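Local coordinates for cytochrome P450 (PDB 5L92), which binds steroids such as corticosterone beside its heme and oxidises them, probably as a heme-thiolate monooxygenase, at residues A[162-167]-A[195-200]; A[215-220]-A[230-235]; A[252-257]-A[364-369]; A[265-270]-A[334-339]. All coordinates share one frame; numbering follows the deposited sequence.

Contact 1: residues A[162-167]-A[195-200]; sequences KDWSDI and ETYFYR
Y197 meets W164 between helices 158-169 and 177-207, which correspond to the F and G helices of the cytochrome P450 fold. Y197 begins with CB, which lies 3.9 Å from W164 CH2. CG stands anti to its backbone N (chi1 -177°), a setting that carries the ring past the end of the indole; there Y197 CG is 4.0 Å from W164 CZ3. Of the two CD carbons, CD2 turns to the tryptophan, reaching W164 CH2 at 3.9 Å, while CD1 serves its own helix, lying 3.9 Å above the plane of the F198 ring and over its centre. At the tip, Y197 OH leaves the pair and hydrogen-bonds to D157 OD2. The six-membered ring of W164 offers its edge, CZ3 and CH2, with Y197 CD2 near the indole plane. The ring centroids are 5.7 Å apart and the planes stand at 66°, an offset edge-to-face pair. The pyrrole end of the indole has its own anchor, NE1 hydrogen-bonding to E193 OE1, and W164, whose side chain lies about 10 Å from the bound corticosterone, also packs on A190 and L194 of the longer helix. Both buried aromatics place their polar atoms with acidic partners outside the pair and use carbon alone across it, consistent with dispersion and a weak edge-to-face electrostatic term in this small patch of the F-G interface.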
# COMPACT_ATOMS: atom_id res chain seq x y z
N LYS A 162 -5.26 -11.92 7.28
CA LYS A 162 -4.57 -10.84 7.99
C LYS A 162 -3.24 -11.30 8.55
O LYS A 162 -2.23 -10.62 8.37
CB LYS A 162 -5.45 -10.32 9.13
CG LYS A 162 -4.97 -8.96 9.70
CD LYS A 162 -5.99 -8.42 10.71
CE LYS A 162 -5.55 -7.10 11.32
NZ LYS A 162 -4.13 -7.18 11.80
N ASP A 163 -3.24 -12.43 9.27
CA ASP A 163 -1.99 -12.91 9.86
C ASP A 163 -0.93 -13.18 8.80
O ASP A 163 0.23 -12.80 8.96
CB ASP A 163 -2.24 -14.16 10.71
CG ASP A 163 -3.11 -13.87 11.88
OD1 ASP A 163 -3.28 -12.67 12.20
OD2 ASP A 163 -3.66 -14.84 12.47
N TRP A 164 -1.31 -13.88 7.72
CA TRP A 164 -0.36 -14.12 6.64
C TRP A 164 0.15 -12.80 6.09
O TRP A 164 1.36 -12.64 5.85
CB TRP A 164 -0.98 -14.92 5.49
CG TRP A 164 -1.16 -16.34 5.76
CD1 TRP A 164 -0.38 -17.14 6.53
CD2 TRP A 164 -2.21 -17.17 5.24
NE1 TRP A 164 -0.88 -18.41 6.53
CE2 TRP A 164 -2.00 -18.46 5.74
CE3 TRP A 164 -3.30 -16.94 4.39
CZ2 TRP A 164 -2.86 -19.54 5.44
CZ3 TRP A 164 -4.14 -17.99 4.08
CH2 TRP A 164 -3.91 -19.28 4.60
N SER A 165 -0.76 -11.85 5.88
CA SER A 165 -0.38 -10.59 5.24
C SER A 165 0.50 -9.76 6.16
O SER A 165 1.47 -9.17 5.69
CB SER A 165 -1.62 -9.78 4.83
OG SER A 165 -2.37 -10.42 3.82
N ASP A 166 0.18 -9.72 7.46
CA ASP A 166 1.04 -8.96 8.38
C ASP A 166 2.44 -9.56 8.41
O ASP A 166 3.42 -8.83 8.33
CB ASP A 166 0.45 -8.90 9.80
CG ASP A 166 -0.86 -8.07 9.90
OD1 ASP A 166 -1.17 -7.29 8.98
OD2 ASP A 166 -1.59 -8.25 10.90
N ILE A 167 2.55 -10.89 8.43
CA ILE A 167 3.87 -11.51 8.41
C ILE A 167 4.64 -11.07 7.17
O ILE A 167 5.80 -10.63 7.26
CB ILE A 167 3.75 -13.04 8.50
CG1 ILE A 167 3.32 -13.41 9.92
CG2 ILE A 167 5.08 -13.72 8.05
CD1 ILE A 167 3.02 -14.90 10.12
N GLU A 195 0.42 -19.84 -0.70
CA GLU A 195 0.41 -20.59 -1.95
C GLU A 195 -0.51 -21.80 -1.87
O GLU A 195 -1.37 -21.99 -2.74
CB GLU A 195 1.83 -21.00 -2.32
CG GLU A 195 2.63 -19.82 -2.78
CD GLU A 195 4.05 -20.16 -3.01
OE1 GLU A 195 4.29 -21.35 -3.28
OE2 GLU A 195 4.92 -19.25 -2.91
N THR A 196 -0.36 -22.62 -0.83
CA THR A 196 -1.15 -23.85 -0.83
C THR A 196 -2.62 -23.53 -0.66
O THR A 196 -3.46 -24.20 -1.27
CB THR A 196 -0.66 -24.85 0.25
OG1 THR A 196 -0.66 -24.24 1.53
CG2 THR A 196 0.72 -25.32 -0.04
N TYR A 197 -2.94 -22.49 0.11
CA TYR A 197 -4.31 -21.98 0.14
C TYR A 197 -4.82 -21.73 -1.27
O TYR A 197 -5.88 -22.23 -1.65
CB TYR A 197 -4.39 -20.67 0.96
CG TYR A 197 -5.79 -20.14 1.08
CD1 TYR A 197 -6.32 -19.29 0.11
CD2 TYR A 197 -6.60 -20.52 2.14
CE1 TYR A 197 -7.60 -18.84 0.21
CE2 TYR A 197 -7.88 -20.07 2.25
CZ TYR A 197 -8.39 -19.23 1.28
OH TYR A 197 -9.68 -18.77 1.37
N PHE A 198 -4.07 -20.96 -2.06
CA PHE A 198 -4.61 -20.58 -3.36
C PHE A 198 -4.55 -21.70 -4.40
O PHE A 198 -5.32 -21.67 -5.36
CB PHE A 198 -3.91 -19.31 -3.87
CG PHE A 198 -4.55 -18.04 -3.35
CD1 PHE A 198 -5.77 -17.62 -3.86
CD2 PHE A 198 -3.96 -17.32 -2.33
CE1 PHE A 198 -6.40 -16.48 -3.38
CE2 PHE A 198 -4.55 -16.17 -1.85
CZ PHE A 198 -5.78 -15.74 -2.36
N TYR A 199 -3.66 -22.67 -4.26
CA TYR A 199 -3.76 -23.82 -5.16
C TYR A 199 -5.06 -24.57 -4.95
O TYR A 199 -5.68 -25.02 -5.92
CB TYR A 199 -2.57 -24.75 -4.98
CG TYR A 199 -1.37 -24.28 -5.77
CD1 TYR A 199 -1.43 -24.24 -7.15
CD2 TYR A 199 -0.21 -23.85 -5.15
CE1 TYR A 199 -0.37 -23.82 -7.89
CE2 TYR A 199 0.87 -23.44 -5.89
CZ TYR A 199 0.78 -23.43 -7.27
OH TYR A 199 1.81 -23.00 -8.07
N ARG A 200 -5.51 -24.69 -3.70
CA ARG A 200 -6.82 -25.28 -3.45
C ARG A 200 -7.93 -24.44 -4.07
O ARG A 200 -8.75 -24.96 -4.83
CB ARG A 200 -7.03 -25.46 -1.95
CG ARG A 200 -8.33 -26.17 -1.58
CD ARG A 200 -8.40 -26.46 -0.10
NE ARG A 200 -8.12 -25.32 0.75
CZ ARG A 200 -8.96 -24.32 0.98
NH1 ARG A 200 -10.18 -24.29 0.43
NH2 ARG A 200 -8.58 -23.33 1.79

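Contact 2: residues A[215-220]-A[230-235]; sequences SVLLQA and EEIVGF
L217 and F235 lie across each other at about a right angle, and so do L218 and I232; these two crossings frame the interface between segments 215-220 and 230-235, with L217 and I232 meeting between them. In the first, the leucine presents a single branch: L217 CD1 comes within 4.0 Å of F235 CD2, approaching the ring obliquely. F235 reaches that point because its CG is anti to the backbone N (chi1 177°). In the second crossing, the leading atom is I232 CD1, which L218 CD2 meets at 3.8 Å. L218 starts out to one side of the partner helix, and its CD2 branch brings it nearer.

The two crossings are joined through I232. Its CD1 is also 4.0 Å from L217 CB and 3.9 Å from L217 O, so one methyl group touches both the side chain and the backbone oxygen of the same leucine as well as the neighbouring residue. The backbones agree with this: the nearest CA pair is L217 with I232, at 6.9 Å, and the short segment axes approach to 10.6 Å with their directions 158° apart. All four touching side chains are buried, and the contact between them is apolar throughout.

Elsewhere on these helices, L218 touches R206 and V233 touches I202, both on helix 177-207, while F235 packs on V99 and lies about 4 Å from the heme at the nearest atoms. This nearly antiparallel pair is the packing of the H helix on the N-terminal half of the long central helix that crosses the heme in the cytochrome P450 fold.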
# COMPACT_ATOMS: atom_id res chain seq x y z
N SER A 215 -11.31 -16.96 -11.48
CA SER A 215 -12.03 -17.58 -12.59
C SER A 215 -11.69 -16.91 -13.90
O SER A 215 -11.43 -17.58 -14.90
CB SER A 215 -13.54 -17.49 -12.35
OG SER A 215 -13.93 -18.16 -11.15
N VAL A 216 -11.63 -15.58 -13.92
CA VAL A 216 -11.39 -14.91 -15.18
C VAL A 216 -10.02 -15.26 -15.72
O VAL A 216 -9.84 -15.35 -16.94
CB VAL A 216 -11.57 -13.39 -15.03
CG1 VAL A 216 -11.11 -12.69 -16.29
CG2 VAL A 216 -13.03 -13.07 -14.76
N LEU A 217 -9.02 -15.45 -14.86
CA LEU A 217 -7.69 -15.77 -15.36
C LEU A 217 -7.56 -17.23 -15.76
O LEU A 217 -6.81 -17.54 -16.68
CB LEU A 217 -6.64 -15.45 -14.31
CG LEU A 217 -6.51 -13.97 -14.01
CD1 LEU A 217 -6.02 -13.81 -12.60
CD2 LEU A 217 -5.56 -13.37 -15.03
N LEU A 218 -8.25 -18.12 -15.04
CA LEU A 218 -8.37 -19.51 -15.47
C LEU A 218 -9.04 -19.60 -16.84
O LEU A 218 -8.56 -20.32 -17.73
CB LEU A 218 -9.17 -20.30 -14.44
CG LEU A 218 -8.48 -20.45 -13.08
CD1 LEU A 218 -9.47 -20.95 -12.04
CD2 LEU A 218 -7.30 -21.39 -13.19
N GLN A 219 -10.15 -18.88 -17.03
CA GLN A 219 -10.77 -18.81 -18.35
C GLN A 219 -9.77 -18.34 -19.41
O GLN A 219 -9.65 -18.95 -20.48
CB GLN A 219 -12.00 -17.90 -18.30
CG GLN A 219 -12.94 -17.99 -19.53
CD GLN A 219 -13.25 -19.44 -19.91
OE1 GLN A 219 -12.65 -19.99 -20.84
NE2 GLN A 219 -14.19 -20.06 -19.19
N ALA A 220 -9.02 -17.27 -19.13
CA ALA A 220 -8.00 -16.84 -20.09
C ALA A 220 -6.94 -17.90 -20.31
O ALA A 220 -6.37 -17.99 -21.40
CB ALA A 220 -7.34 -15.54 -19.62
N GLU A 230 0.97 -21.19 -11.23
CA GLU A 230 1.76 -20.46 -10.25
C GLU A 230 1.58 -18.96 -10.42
O GLU A 230 1.60 -18.20 -9.44
CB GLU A 230 3.25 -20.84 -10.38
CG GLU A 230 4.17 -20.29 -9.27
CD GLU A 230 5.64 -20.56 -9.51
OE1 GLU A 230 6.05 -20.67 -10.69
OE2 GLU A 230 6.39 -20.65 -8.53
N GLU A 231 1.42 -18.51 -11.67
CA GLU A 231 1.27 -17.07 -11.92
C GLU A 231 -0.08 -16.57 -11.41
O GLU A 231 -0.16 -15.48 -10.83
CB GLU A 231 1.47 -16.79 -13.40
CG GLU A 231 2.96 -16.68 -13.76
CD GLU A 231 3.26 -16.70 -15.27
OE1 GLU A 231 2.31 -16.75 -16.07
OE2 GLU A 231 4.45 -16.66 -15.64
N ILE A 232 -1.13 -17.37 -11.57
CA ILE A 232 -2.42 -17.00 -11.03
C ILE A 232 -2.37 -16.96 -9.51
O ILE A 232 -2.89 -16.03 -8.87
CB ILE A 232 -3.52 -17.95 -11.55
CG1 ILE A 232 -3.51 -17.94 -13.07
CG2 ILE A 232 -4.91 -17.56 -10.96
CD1 ILE A 232 -4.58 -18.77 -13.68
N VAL A 233 -1.73 -17.95 -8.89
CA VAL A 233 -1.54 -17.95 -7.44
C VAL A 233 -0.78 -16.70 -7.01
O VAL A 233 -1.16 -16.02 -6.05
CB VAL A 233 -0.85 -19.24 -6.98
CG1 VAL A 233 -0.33 -19.13 -5.54
CG2 VAL A 233 -1.85 -20.39 -7.05
N GLY A 234 0.32 -16.38 -7.70
CA GLY A 234 1.13 -15.24 -7.31
C GLY A 234 0.36 -13.92 -7.36
O GLY A 234 0.44 -13.10 -6.44
N PHE A 235 -0.41 -13.71 -8.43
CA PHE A 235 -1.20 -12.49 -8.55
C PHE A 235 -2.30 -12.46 -7.50
O PHE A 235 -2.53 -11.42 -6.86
CB PHE A 235 -1.76 -12.40 -9.98
CG PHE A 235 -2.66 -11.21 -10.20
CD1 PHE A 235 -2.13 -9.95 -10.50
CD2 PHE A 235 -4.03 -11.36 -10.14
CE1 PHE A 235 -2.96 -8.85 -10.70
CE2 PHE A 235 -4.88 -10.26 -10.34
CZ PHE A 235 -4.35 -9.02 -10.62

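Contact 3: residues A[252-257]-A[364-369]; sequences SNTIYC and IMLAEL
L366 divides its two methyl groups between neighbouring residues of the facing helix, and the dense part of the contact is built on that fork. L366 CD1 lies 3.7 Å from T254 CG2, and L366 CD2 lies 3.7 Å from I255 CD1. The two pairs differ in attitude: I255 and L366 lie alongside each other, pointing opposite ways, whereas T254 crosses L366 at a slant. I255 points its CB to one side, but a bend at its second torsion (chi2 -66°) brings CD1 back towards the partner. That same CD1 then reaches L369 CD1 at 3.9 Å, with the two side chains about perpendicular. The hydroxyl of T254 bonds within its own helix, OG1 to L250 O.

The helices are the C-terminal half of the long central helix that crosses the heme and the L helix, which follows the heme-ligating C352; in P450s they belong to the conserved helical core. Their segment axes diverge by 38° and come no closer than 11.0 Å, and the nearest CA atoms, those of I255 and L366, are 8.1 Å apart, so the joining is left to side chains, chiefly their methyl groups.

Away from this patch the partners change. The partly exposed side of segment 364-369 carries I364 and E368, which pack against helix 112-125, E368 also forming a salt bridge with R372. On the other helix, partly exposed Y256 makes edge-to-face contacts with W378 and F23.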
# COMPACT_ATOMS: atom_id res chain seq x y z
N SER A 252 -7.05 5.33 7.61
CA SER A 252 -6.62 5.63 8.97
C SER A 252 -5.69 6.84 9.01
O SER A 252 -5.83 7.71 9.87
CB SER A 252 -5.94 4.42 9.58
OG SER A 252 -6.92 3.49 9.92
N ASN A 253 -4.73 6.90 8.09
CA ASN A 253 -3.80 8.03 8.07
C ASN A 253 -4.52 9.33 7.77
O ASN A 253 -4.08 10.39 8.23
CB ASN A 253 -2.70 7.84 7.01
CG ASN A 253 -1.68 6.79 7.40
OD1 ASN A 253 -1.77 6.22 8.48
ND2 ASN A 253 -0.72 6.49 6.50
N THR A 254 -5.59 9.28 6.96
CA THR A 254 -6.37 10.48 6.68
C THR A 254 -7.02 10.98 7.95
O THR A 254 -6.97 12.18 8.25
CB THR A 254 -7.46 10.23 5.62
OG1 THR A 254 -6.86 10.05 4.34
CG2 THR A 254 -8.38 11.44 5.53
N ILE A 255 -7.65 10.07 8.69
CA ILE A 255 -8.25 10.43 9.95
C ILE A 255 -7.19 10.99 10.89
O ILE A 255 -7.42 11.99 11.59
CB ILE A 255 -8.96 9.22 10.57
CG1 ILE A 255 -10.16 8.77 9.70
CG2 ILE A 255 -9.44 9.50 11.99
CD1 ILE A 255 -11.23 9.73 9.63
N TYR A 256 -6.01 10.37 10.90
CA TYR A 256 -4.92 10.89 11.72
C TYR A 256 -4.58 12.32 11.33
O TYR A 256 -4.40 13.18 12.20
CB TYR A 256 -3.69 9.99 11.65
CG TYR A 256 -2.64 10.43 12.64
CD1 TYR A 256 -1.68 11.38 12.30
CD2 TYR A 256 -2.65 9.93 13.93
CE1 TYR A 256 -0.74 11.80 13.21
CE2 TYR A 256 -1.74 10.34 14.84
CZ TYR A 256 -0.77 11.28 14.47
OH TYR A 256 0.13 11.70 15.39
N CYS A 257 -4.49 12.60 10.04
CA CYS A 257 -4.11 13.94 9.61
C CYS A 257 -5.18 14.97 9.97
O CYS A 257 -4.84 16.10 10.38
CB CYS A 257 -3.85 13.99 8.11
SG CYS A 257 -2.29 13.21 7.52
N ILE A 364 -15.50 6.84 -0.18
CA ILE A 364 -16.79 6.42 0.33
C ILE A 364 -16.73 6.23 1.84
O ILE A 364 -17.61 6.67 2.58
CB ILE A 364 -17.24 5.13 -0.40
CG1 ILE A 364 -17.55 5.45 -1.86
CG2 ILE A 364 -18.38 4.48 0.34
CD1 ILE A 364 -17.91 4.28 -2.75
N MET A 365 -15.67 5.57 2.33
CA MET A 365 -15.60 5.35 3.77
C MET A 365 -15.39 6.68 4.52
O MET A 365 -15.99 6.92 5.56
CB MET A 365 -14.49 4.36 4.09
CG MET A 365 -14.13 4.19 5.55
SD MET A 365 -15.45 3.60 6.60
CE MET A 365 -15.25 1.82 6.40
N LEU A 366 -14.52 7.52 4.02
CA LEU A 366 -14.20 8.73 4.78
C LEU A 366 -15.37 9.71 4.78
O LEU A 366 -15.66 10.32 5.82
CB LEU A 366 -12.95 9.37 4.24
CG LEU A 366 -11.66 8.61 4.58
CD1 LEU A 366 -10.52 9.09 3.72
CD2 LEU A 366 -11.31 8.71 6.04
N ALA A 367 -16.07 9.85 3.65
CA ALA A 367 -17.19 10.78 3.56
C ALA A 367 -18.28 10.40 4.55
O ALA A 367 -18.90 11.26 5.19
CB ALA A 367 -17.75 10.81 2.13
N GLU A 368 -18.49 9.10 4.72
CA GLU A 368 -19.53 8.64 5.62
C GLU A 368 -19.08 8.83 7.07
O GLU A 368 -19.86 9.28 7.91
CB GLU A 368 -19.85 7.19 5.31
CG GLU A 368 -20.98 6.62 6.08
CD GLU A 368 -22.31 7.25 5.73
OE1 GLU A 368 -22.46 7.74 4.59
OE2 GLU A 368 -23.20 7.26 6.60
N LEU A 369 -17.83 8.52 7.37
CA LEU A 369 -17.33 8.79 8.71
C LEU A 369 -17.50 10.26 9.08
O LEU A 369 -17.93 10.59 10.19
CB LEU A 369 -15.85 8.42 8.79
CG LEU A 369 -15.51 7.09 9.39
CD1 LEU A 369 -14.01 7.00 9.38
CD2 LEU A 369 -16.09 6.98 10.79

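Contact 4: residues A[265-270]-A[334-339]; sequences FERLKR and KIDRKP
The J helix of the cytochrome P450 fold here meets the meander, the irregular chain that runs ahead of the heme-ligating cysteine loop. The meander segment 334-339 has a type I beta turn from K334 to R337, closed by R337 N to K334 O. Next to this contact, R337 bridges to E281 and lies close to R284; the three correspond to the E-R-R triad linking the K helix to the meander in P450s.

Against helix 265-270 the turn presents two consecutive side chains of different chemistry. I335 is the apolar one: with CG1 lying between its backbone N and carbonyl carbon, the chain extends towards the helix, and CD1 makes the touch. This methyl is 3.7 Å from L268 N, 4.1 Å from L268 CB and 4.0 Å from R267 CG, so it rests on the helix backbone as well as on the aliphatic part of the arginine. L268 continues the apolar layer away from the turn, onto L258 and I370.

D336 answers the other end of R267. The arginine, partly exposed, runs extended from CG to NE, where its NE forms a salt bridge with E271 OE2, just after the helical segment. Its NH1 faces the beta turn, so two acidic residues share one guanidinium. R267 NH1 donates to D336 OD2 over 3.1 Å, nearly straight at 170°, with the oxygen in the guanidinium plane. The two flat groups stand 81° apart, and NH1 meets D336 OD2 from above the carboxylate, 82° out of its plane.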
# COMPACT_ATOMS: atom_id res chain seq x y z
N PHE A 265 -9.76 19.78 9.16
CA PHE A 265 -11.00 19.07 9.40
C PHE A 265 -12.21 20.02 9.37
O PHE A 265 -13.23 19.71 8.76
CB PHE A 265 -10.88 18.34 10.74
CG PHE A 265 -12.05 17.44 11.07
CD1 PHE A 265 -12.56 16.58 10.15
CD2 PHE A 265 -12.60 17.43 12.33
CE1 PHE A 265 -13.61 15.74 10.46
CE2 PHE A 265 -13.64 16.58 12.64
CZ PHE A 265 -14.14 15.74 11.70
N GLU A 266 -12.10 21.20 10.00
CA GLU A 266 -13.25 22.10 9.99
C GLU A 266 -13.54 22.57 8.58
O GLU A 266 -14.69 22.77 8.20
CB GLU A 266 -13.05 23.31 10.91
CG GLU A 266 -12.96 22.98 12.38
CD GLU A 266 -14.05 22.05 12.85
OE1 GLU A 266 -15.22 22.43 12.80
OE2 GLU A 266 -13.73 20.91 13.26
N ARG A 267 -12.50 22.73 7.77
CA ARG A 267 -12.74 23.23 6.43
C ARG A 267 -13.36 22.15 5.56
O ARG A 267 -14.32 22.40 4.82
CB ARG A 267 -11.44 23.75 5.85
CG ARG A 267 -11.67 24.29 4.47
CD ARG A 267 -10.48 24.99 3.87
NE ARG A 267 -10.81 25.34 2.50
CZ ARG A 267 -9.93 25.50 1.52
NH1 ARG A 267 -8.63 25.36 1.76
NH2 ARG A 267 -10.38 25.80 0.31
N LEU A 268 -12.84 20.93 5.66
CA LEU A 268 -13.41 19.81 4.92
C LEU A 268 -14.91 19.67 5.18
O LEU A 268 -15.69 19.42 4.26
CB LEU A 268 -12.66 18.53 5.30
CG LEU A 268 -13.04 17.28 4.51
CD1 LEU A 268 -12.82 17.49 3.03
CD2 LEU A 268 -12.18 16.11 5.03
N LYS A 269 -15.32 19.80 6.44
CA LYS A 269 -16.74 19.72 6.78
C LYS A 269 -17.55 20.82 6.13
O LYS A 269 -18.69 20.59 5.71
CB LYS A 269 -16.94 19.76 8.29
CG LYS A 269 -16.57 18.46 8.94
CD LYS A 269 -16.78 18.48 10.46
CE LYS A 269 -15.77 19.37 11.15
NZ LYS A 269 -16.05 19.45 12.61
N ARG A 270 -16.97 22.03 5.99
CA ARG A 270 -17.70 23.09 5.29
C ARG A 270 -17.68 22.88 3.78
O ARG A 270 -18.59 23.33 3.09
CB ARG A 270 -17.11 24.48 5.61
CG ARG A 270 -17.22 24.92 7.09
CD ARG A 270 -16.74 26.38 7.31
NE ARG A 270 -15.34 26.61 6.93
CZ ARG A 270 -14.28 26.49 7.73
NH1 ARG A 270 -14.40 26.11 8.98
NH2 ARG A 270 -13.07 26.73 7.24
N LYS A 334 -2.14 20.58 3.29
CA LYS A 334 -3.12 21.50 2.70
C LYS A 334 -4.20 20.69 1.99
O LYS A 334 -3.94 20.12 0.92
CB LYS A 334 -2.44 22.44 1.70
CG LYS A 334 -1.38 23.36 2.28
CD LYS A 334 -0.84 24.33 1.20
CE LYS A 334 0.37 25.15 1.65
NZ LYS A 334 1.17 25.61 0.47
N ILE A 335 -5.42 20.64 2.55
CA ILE A 335 -6.41 19.75 1.94
C ILE A 335 -6.72 20.15 0.51
O ILE A 335 -7.33 19.36 -0.22
CB ILE A 335 -7.76 19.66 2.68
CG1 ILE A 335 -8.44 21.04 2.81
CG2 ILE A 335 -7.65 18.92 4.01
CD1 ILE A 335 -9.91 20.91 3.35
N ASP A 336 -6.40 21.38 0.09
CA ASP A 336 -6.72 21.85 -1.25
C ASP A 336 -5.50 21.89 -2.15
O ASP A 336 -5.56 22.49 -3.22
CB ASP A 336 -7.40 23.24 -1.20
CG ASP A 336 -6.54 24.31 -0.51
OD1 ASP A 336 -5.65 24.00 0.31
OD2 ASP A 336 -6.78 25.51 -0.78
N ARG A 337 -4.41 21.21 -1.75
CA ARG A 337 -3.12 21.35 -2.42
C ARG A 337 -3.22 21.12 -3.92
O ARG A 337 -3.72 20.09 -4.38
CB ARG A 337 -2.08 20.39 -1.82
CG ARG A 337 -0.74 20.53 -2.50
CD ARG A 337 0.38 19.78 -1.82
NE ARG A 337 0.70 20.28 -0.49
CZ ARG A 337 1.62 21.20 -0.25
NH1 ARG A 337 2.32 21.74 -1.25
NH2 ARG A 337 1.84 21.58 1.00
N LYS A 338 -2.67 22.08 -4.67
CA LYS A 338 -2.63 22.06 -6.15
C LYS A 338 -1.38 22.79 -6.59
O LYS A 338 -1.11 23.90 -6.13
CB LYS A 338 -3.85 22.72 -6.80
CG LYS A 338 -5.10 21.88 -6.82
CD LYS A 338 -6.26 22.56 -7.59
CE LYS A 338 -5.95 22.72 -9.10
NZ LYS A 338 -7.17 22.95 -9.95
N PRO A 339 -0.58 22.17 -7.46
CA PRO A 339 -0.70 20.80 -7.97
C PRO A 339 -0.31 19.78 -6.88
O PRO A 339 0.11 20.16 -5.81
CB PRO A 339 0.29 20.79 -9.14
CG PRO A 339 1.37 21.71 -8.68
CD PRO A 339 0.67 22.81 -7.90

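How the contacts relate
From the N terminus, contact 1 closes first, with 27 residues between segments 162-167 and 195-200, and pairs helices 158-169 and 177-207. Contact 2 follows in series, its segments nine residues apart, and lays helix 213-222 on helix 229-245. These two touch: F198 CB lies 3.9 Å from V233 CG2, so helix 177-207 packs on helix 229-245 as well. The chain then passes into helix 247-260, where contact 3 opens a 106-residue loop that ends on helix 355-372. Contact 4 is nested inside it, joining helix 262-270 to the meander; centres of contacts 3 and 4 are about 13 Å apart, without touching. Contact 4 lies on the opposite side of the chain's centre from contacts 1 and 2.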